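Local coordinates for aminopeptidase N family protein (Idiomarina loihiensis L2TR, PDB 4FGM) that probably acts as a zinc-dependent aminopeptidase of the M61 family, trimming residues from the amino ends of peptides, at residues G345-S350 with K447-L452; W359-Q364 with N371-Y376. One frame throughout, in Å; residues are numbered along the deposited sequence.

Contact 1: G345-S350 with K447-L452; sequences GQYQQS and KESLSL
Tyr347 and Ser449 meet where two interhelical loops of the helical part of this M61-type peptidase run against each other: 345-350, which opens with the end of a 3-10 turn and leads to helix 351-356, and the loop 447-452, which joins helices 437-445 and 453-457. The direct hydrogen bond across the contact is from Tyr347 OH to Ser449 OG, 2.7 Å long. A tyrosine suits the place because its long, rigid ring carries the hydroxyl across to the serine, whose OG also bonds to Glu341 on helix 326-342. Tyr347 adds a CA-H...O contact, its CA lying 3.4 Å from Lys447 O with an angle of 160° at the hydrogen.

The water-mediated link belongs to Gln346. With CG anti to the backbone N (chi1 -174°) and the rest of the chain extended, its amide reaches alongside Glu448 and Ser449. One water donates to Gln346 OE1 at 2.6 Å and accepts from Leu450 N at 2.9 Å. Since OE1 and Glu448 O are both acceptors, their closeness is no bond; Lys379 on helix 378-394 donates to Glu448 O instead. An alanine here would remove the amide, and the water would probably lose this acceptor, with a gap opening beside Ser449.

The apolar share comes from Lys447: CB lies by the carbonyl oxygens of Gln346 and Tyr347, and CG, CD and CE run on along the backbone of Gln348, Gln349 and Ser350. A lysine fits because its long, extended chain covers the peptide groups while its ammonium stays near the surface, in a weak, long ion pair with Glu353. Lys447 CG sits 3.6 Å from Ser350 N.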
loop_
_atom_site.group_PDB
_atom_site.type_symbol
_atom_site.label_atom_id
_atom_site.label_comp_id
_atom_site.label_asym_id
_atom_site.label_seq_id
_atom_site.Cartn_x
_atom_site.Cartn_y
_atom_site.Cartn_z
ATOM N N GLY A 345 -13.665 -13.169 -9.924
ATOM C CA GLY A 345 -12.465 -12.618 -10.541
ATOM C C GLY A 345 -11.260 -13.555 -10.545
ATOM O O GLY A 345 -10.444 -13.537 -11.469
ATOM N N GLN A 346 -11.145 -14.376 -9.507
ATOM C CA GLN A 346 -10.037 -15.316 -9.392
ATOM C C GLN A 346 -10.012 -16.310 -10.549
ATOM O O GLN A 346 -8.972 -16.896 -10.843
ATOM C CB GLN A 346 -10.137 -16.082 -8.074
ATOM C CG GLN A 346 -8.945 -16.977 -7.785
ATOM C CD GLN A 346 -9.037 -17.636 -6.424
ATOM O OE1 GLN A 346 -8.080 -18.240 -5.953
ATOM N NE2 GLN A 346 -10.197 -17.528 -5.790
ATOM N N TYR A 347 -11.153 -16.499 -11.203
ATOM C CA TYR A 347 -11.232 -17.435 -12.318
ATOM C C TYR A 347 -11.154 -16.698 -13.651
ATOM O O TYR A 347 -11.223 -17.312 -14.718
ATOM C CB TYR A 347 -12.529 -18.248 -12.241
ATOM C CG TYR A 347 -12.708 -18.979 -10.927
ATOM C CD1 TYR A 347 -13.530 -18.464 -9.923
ATOM C CD2 TYR A 347 -12.021 -20.168 -10.669
ATOM C CE1 TYR A 347 -13.662 -19.112 -8.692
ATOM C CE2 TYR A 347 -12.147 -20.822 -9.440
ATOM C CZ TYR A 347 -12.969 -20.287 -8.458
ATOM O OH TYR A 347 -13.090 -20.920 -7.242
ATOM N N GLN A 348 -10.992 -15.381 -13.580
ATOM C CA GLN A 348 -10.909 -14.541 -14.775
ATOM C C GLN A 348 -9.505 -13.996 -15.023
ATOM O O GLN A 348 -9.157 -13.639 -16.153
ATOM C CB GLN A 348 -11.883 -13.364 -14.644
ATOM C CG GLN A 348 -13.330 -13.722 -14.923
ATOM C CD GLN A 348 -13.636 -13.739 -16.407
ATOM O OE1 GLN A 348 -12.727 -13.805 -17.239
ATOM N NE2 GLN A 348 -14.917 -13.681 -16.748
ATOM N N GLN A 349 -8.697 -13.953 -13.971
ATOM C CA GLN A 349 -7.358 -13.395 -14.079
ATOM C C GLN A 349 -6.350 -14.127 -13.193
ATOM O O GLN A 349 -6.629 -14.425 -12.032
ATOM C CB GLN A 349 -7.431 -11.917 -13.683
ATOM C CG GLN A 349 -6.164 -11.101 -13.867
ATOM C CD GLN A 349 -6.324 -9.685 -13.328
ATOM O OE1 GLN A 349 -6.509 -9.482 -12.124
ATOM N NE2 GLN A 349 -6.260 -8.700 -14.220
ATOM N N SER A 350 -5.179 -14.427 -13.745
ATOM C CA SER A 350 -4.146 -15.091 -12.956
ATOM C C SER A 350 -3.450 -14.004 -12.148
ATOM O O SER A 350 -3.527 -12.822 -12.493
ATOM C CB SER A 350 -3.134 -15.814 -13.858
ATOM O OG SER A 350 -2.414 -14.914 -14.676
ATOM N N LYS A 447 -6.002 -19.825 -13.272
ATOM C CA LYS A 447 -7.053 -18.994 -12.697
ATOM C C LYS A 447 -8.019 -19.875 -11.910
ATOM O O LYS A 447 -9.159 -20.085 -12.323
ATOM C CB LYS A 447 -7.791 -18.260 -13.817
ATOM C CG LYS A 447 -6.876 -17.467 -14.722
ATOM C CD LYS A 447 -7.600 -16.997 -15.970
ATOM C CE LYS A 447 -6.658 -16.250 -16.898
ATOM N NZ LYS A 447 -7.300 -15.925 -18.200
ATOM N N GLU A 448 -7.549 -20.383 -10.773
ATOM C CA GLU A 448 -8.337 -21.264 -9.917
ATOM C C GLU A 448 -8.023 -20.998 -8.450
ATOM O O GLU A 448 -7.137 -20.204 -8.135
ATOM C CB GLU A 448 -8.008 -22.719 -10.255
ATOM C CG GLU A 448 -6.511 -23.005 -10.241
ATOM C CD GLU A 448 -6.130 -24.279 -10.987
ATOM O OE1 GLU A 448 -6.850 -24.650 -11.938
ATOM O OE2 GLU A 448 -5.097 -24.895 -10.639
ATOM N N SER A 449 -8.746 -21.666 -7.557
ATOM C CA SER A 449 -8.522 -21.500 -6.123
ATOM C C SER A 449 -7.317 -22.315 -5.672
ATOM O O SER A 449 -6.930 -23.286 -6.327
ATOM C CB SER A 449 -9.747 -21.955 -5.327
ATOM O OG SER A 449 -10.890 -21.185 -5.646
ATOM N N LEU A 450 -6.719 -21.911 -4.556
ATOM C CA LEU A 450 -5.580 -22.628 -4.005
ATOM C C LEU A 450 -6.132 -23.569 -2.942
ATOM O O LEU A 450 -7.161 -23.285 -2.332
ATOM C CB LEU A 450 -4.585 -21.663 -3.351
ATOM C CG LEU A 450 -3.918 -20.578 -4.195
ATOM C CD1 LEU A 450 -3.044 -19.726 -3.290
ATOM C CD2 LEU A 450 -3.094 -21.196 -5.305
ATOM N N SER A 451 -5.449 -24.685 -2.722
ATOM C CA SER A 451 -5.879 -25.652 -1.722
ATOM C C SER A 451 -5.061 -25.445 -0.454
ATOM O O SER A 451 -3.885 -25.798 -0.418
ATOM C CB SER A 451 -5.652 -27.067 -2.243
ATOM O OG SER A 451 -5.904 -27.131 -3.634
ATOM N N LEU A 452 -5.671 -24.866 0.578
ATOM C CA LEU A 452 -4.966 -24.631 1.836
ATOM C C LEU A 452 -5.553 -25.422 2.990
ATOM O O LEU A 452 -4.963 -25.486 4.069
ATOM C CB LEU A 452 -4.980 -23.144 2.213
ATOM C CG LEU A 452 -4.165 -22.130 1.400
ATOM C CD1 LEU A 452 -2.870 -22.777 0.933
ATOM C CD2 LEU A 452 -4.968 -21.651 0.211
HETATM O O HOH W 1 -7.023 -19.105 -3.757
#

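Contact 2: W359-Q364 with N371-Y376; sequences WTKFYQ and NSIVSY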
loop_
_atom_site.group_PDB
_atom_site.type_symbol
_atom_site.label_atom_id
_atom_site.label_comp_id
_atom_site.label_asym_id
_atom_site.label_seq_id
_atom_site.Cartn_x
_atom_site.Cartn_y
_atom_site.Cartn_z
ATOM N N TRP A 359 -1.332 -1.253 -13.701
ATOM C CA TRP A 359 -1.574 0.094 -14.214
ATOM C C TRP A 359 -3.004 0.397 -14.638
ATOM O O TRP A 359 -3.436 1.547 -14.600
ATOM C CB TRP A 359 -0.650 0.372 -15.401
ATOM C CG TRP A 359 0.771 0.064 -15.113
ATOM C CD1 TRP A 359 1.397 -1.141 -15.270
ATOM C CD2 TRP A 359 1.737 0.949 -14.538
ATOM N NE1 TRP A 359 2.694 -1.061 -14.825
ATOM C CE2 TRP A 359 2.930 0.208 -14.371
ATOM C CE3 TRP A 359 1.710 2.297 -14.147
ATOM C CZ2 TRP A 359 4.094 0.772 -13.821
ATOM C CZ3 TRP A 359 2.869 2.860 -13.601
ATOM C CH2 TRP A 359 4.046 2.092 -13.446
ATOM N N THR A 360 -3.737 -0.628 -15.050
ATOM C CA THR A 360 -5.108 -0.439 -15.490
ATOM C C THR A 360 -6.111 -1.275 -14.700
ATOM O O THR A 360 -6.944 -0.742 -13.963
ATOM C CB THR A 360 -5.246 -0.792 -16.976
ATOM O OG1 THR A 360 -4.730 -2.111 -17.197
ATOM C CG2 THR A 360 -4.476 0.200 -17.833
ATOM N N LYS A 361 -6.023 -2.588 -14.857
ATOM C CA LYS A 361 -6.934 -3.497 -14.178
ATOM C C LYS A 361 -7.013 -3.323 -12.670
ATOM O O LYS A 361 -8.099 -3.339 -12.102
ATOM C CB LYS A 361 -6.562 -4.939 -14.500
ATOM C CG LYS A 361 -6.899 -5.337 -15.914
ATOM C CD LYS A 361 -8.389 -5.537 -16.096
ATOM C CE LYS A 361 -8.686 -6.103 -17.481
ATOM N NZ LYS A 361 -10.122 -6.452 -17.641
ATOM N N PHE A 362 -5.873 -3.149 -12.016
ATOM C CA PHE A 362 -5.886 -3.009 -10.567
ATOM C C PHE A 362 -6.033 -1.577 -10.065
ATOM O O PHE A 362 -6.975 -1.276 -9.345
ATOM C CB PHE A 362 -4.631 -3.650 -9.966
ATOM C CG PHE A 362 -4.725 -3.888 -8.488
ATOM C CD1 PHE A 362 -4.268 -2.933 -7.581
ATOM C CD2 PHE A 362 -5.300 -5.060 -7.998
ATOM C CE1 PHE A 362 -4.381 -3.144 -6.203
ATOM C CE2 PHE A 362 -5.422 -5.282 -6.620
ATOM C CZ PHE A 362 -4.962 -4.323 -5.722
ATOM N N TYR A 363 -5.116 -0.694 -10.445
ATOM C CA TYR A 363 -5.178 0.695 -9.983
ATOM C C TYR A 363 -6.331 1.528 -10.540
ATOM O O TYR A 363 -6.643 2.585 -10.012
ATOM C CB TYR A 363 -3.851 1.418 -10.253
ATOM C CG TYR A 363 -2.809 1.158 -9.189
ATOM C CD1 TYR A 363 -1.994 0.028 -9.238
ATOM C CD2 TYR A 363 -2.662 2.031 -8.110
ATOM C CE1 TYR A 363 -1.060 -0.222 -8.239
ATOM C CE2 TYR A 363 -1.736 1.792 -7.109
ATOM C CZ TYR A 363 -0.934 0.665 -7.175
ATOM O OH TYR A 363 -0.004 0.438 -6.181
ATOM N N GLN A 364 -6.953 1.060 -11.612
ATOM C CA GLN A 364 -8.081 1.773 -12.192
ATOM C C GLN A 364 -9.309 0.867 -12.100
ATOM O O GLN A 364 -10.251 0.996 -12.879
ATOM C CB GLN A 364 -7.793 2.138 -13.652
ATOM C CG GLN A 364 -6.670 3.156 -13.832
ATOM C CD GLN A 364 -6.409 3.499 -15.290
ATOM O OE1 GLN A 364 -7.306 3.958 -16.004
ATOM N NE2 GLN A 364 -5.175 3.281 -15.739
ATOM N N ASN A 371 -15.596 -9.378 -9.746
ATOM C CA ASN A 371 -16.047 -10.288 -10.802
ATOM C C ASN A 371 -15.051 -10.464 -11.948
ATOM O O ASN A 371 -15.193 -11.381 -12.763
ATOM C CB ASN A 371 -17.347 -9.784 -11.441
ATOM C CG ASN A 371 -18.434 -9.478 -10.432
ATOM O OD1 ASN A 371 -18.770 -10.307 -9.583
ATOM N ND2 ASN A 371 -19.009 -8.283 -10.537
ATOM N N SER A 372 -14.045 -9.597 -12.021
ATOM C CA SER A 372 -13.120 -9.649 -13.151
ATOM C C SER A 372 -11.622 -9.646 -12.894
ATOM O O SER A 372 -10.849 -9.848 -13.827
ATOM C CB SER A 372 -13.451 -8.498 -14.107
ATOM O OG SER A 372 -13.376 -7.250 -13.427
ATOM N N ILE A 373 -11.196 -9.400 -11.661
ATOM C CA ILE A 373 -9.765 -9.396 -11.376
ATOM C C ILE A 373 -9.464 -10.115 -10.075
ATOM O O ILE A 373 -10.368 -10.486 -9.329
ATOM C CB ILE A 373 -9.184 -7.956 -11.278
ATOM C CG1 ILE A 373 -9.659 -7.281 -9.997
ATOM C CG2 ILE A 373 -9.591 -7.132 -12.494
ATOM C CD1 ILE A 373 -8.987 -5.944 -9.738
ATOM N N VAL A 374 -8.183 -10.329 -9.811
ATOM C CA VAL A 374 -7.774 -10.980 -8.578
ATOM C C VAL A 374 -6.718 -10.077 -7.946
ATOM O O VAL A 374 -6.035 -9.340 -8.648
ATOM C CB VAL A 374 -7.199 -12.393 -8.853
ATOM C CG1 VAL A 374 -5.862 -12.294 -9.582
ATOM C CG2 VAL A 374 -7.066 -13.161 -7.541
ATOM N N SER A 375 -6.599 -10.113 -6.626
ATOM C CA SER A 375 -5.631 -9.271 -5.933
ATOM C C SER A 375 -4.276 -9.957 -5.817
ATOM O O SER A 375 -4.166 -11.029 -5.210
ATOM C CB SER A 375 -6.150 -8.925 -4.534
ATOM O OG SER A 375 -5.233 -8.113 -3.819
ATOM N N TYR A 376 -3.244 -9.353 -6.398
ATOM C CA TYR A 376 -1.912 -9.938 -6.304
ATOM C C TYR A 376 -1.399 -9.734 -4.886
ATOM O O TYR A 376 -0.403 -10.334 -4.477
ATOM C CB TYR A 376 -0.958 -9.328 -7.342
ATOM C CG TYR A 376 -0.902 -7.815 -7.391
ATOM C CD1 TYR A 376 -0.154 -7.091 -6.459
ATOM C CD2 TYR A 376 -1.568 -7.108 -8.401
ATOM C CE1 TYR A 376 -0.064 -5.701 -6.533
ATOM C CE2 TYR A 376 -1.487 -5.717 -8.484
ATOM C CZ TYR A 376 -0.732 -5.022 -7.548
ATOM O OH TYR A 376 -0.644 -3.652 -7.630
HETATM O O HOH W 2 -11.700 -5.437 -15.092
HETATM O O HOH W 3 -10.034 -9.097 -16.298
HETATM O O HOH W 4 0.800 -2.331 -5.846
#
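The ring of Phe362 has the ring of Tyr376 over one face, where Tyr376 CE2 stands 3.7 Å above the plane, offset toward the rim. The two planes are inclined at 41° with centroids 4.7 Å apart, an oblique pairing. At the edge of Phe362, near its plane, lies Val374 O, while Ile373 CD1 and Ser375 OG approach it obliquely. Phenylalanine suits this position: it offers a broad apolar surface and no polar group in need of a partner. Ser375 OG has its bond with Ala378 N, at the start of the next helix.

Tyr376 holds its ring over Phe362 with CG between the backbone N and the carbonyl carbon (chi1 51°). Tyr376 OH lies 3.5 Å from Tyr363 CE1, and the two tyrosines cross at about a right angle. A water in the plane of the Tyr376 ring joins their hydroxyls, 2.6 Å from Tyr376 OH and 2.9 Å from Tyr363 OH. Tyr363 belongs to the pocket that holds maleic acid, and Tyr376 packs on the zinc ligand Glu307, so this water-linked pair borders the active site.

On the other flank, Ile373 CD1 rests 3.6 Å from Lys361 O. Lys361 NZ gives hydrogen bonds to two waters, 3.2 Å and 3.0 Å away, which in turn donate to Ser372 OG and Ser372 O respectively. A lysine suits the exposed end, its CD methylene against Ile373 CG2 and its charged end hydrated.

Helix 358-362 thus faces the chain that follows helix 369-372, and Tyr376, two residues before helix 378-394, also packs on Val351 and Ser354 of helix 351-356.

Contact 2 lies deeper, its centre about 14 Å from the centre of the chain, against about 22 Å for that of contact 1, and it borders the zinc and maleic acid site, from which contact 1 is remote. Neither is wholly buried. Aromatic packing dominates contact 2, with waters as its polar links; contact 1 combines a direct hydroxyl bond, a bridging water and lysine methylenes laid on backbone. They touch: Gln349 OE1 lies 3.0 Å from Val374 N, a probable hydrogen bond. Both meet helix 351-356, contact 1 at Glu353, contact 2 at Val351 and Ser354, and both meet helix 378-394, at Lys379 and Ala378 respectively; contact 1 also meets helices 326-342 and 437-445.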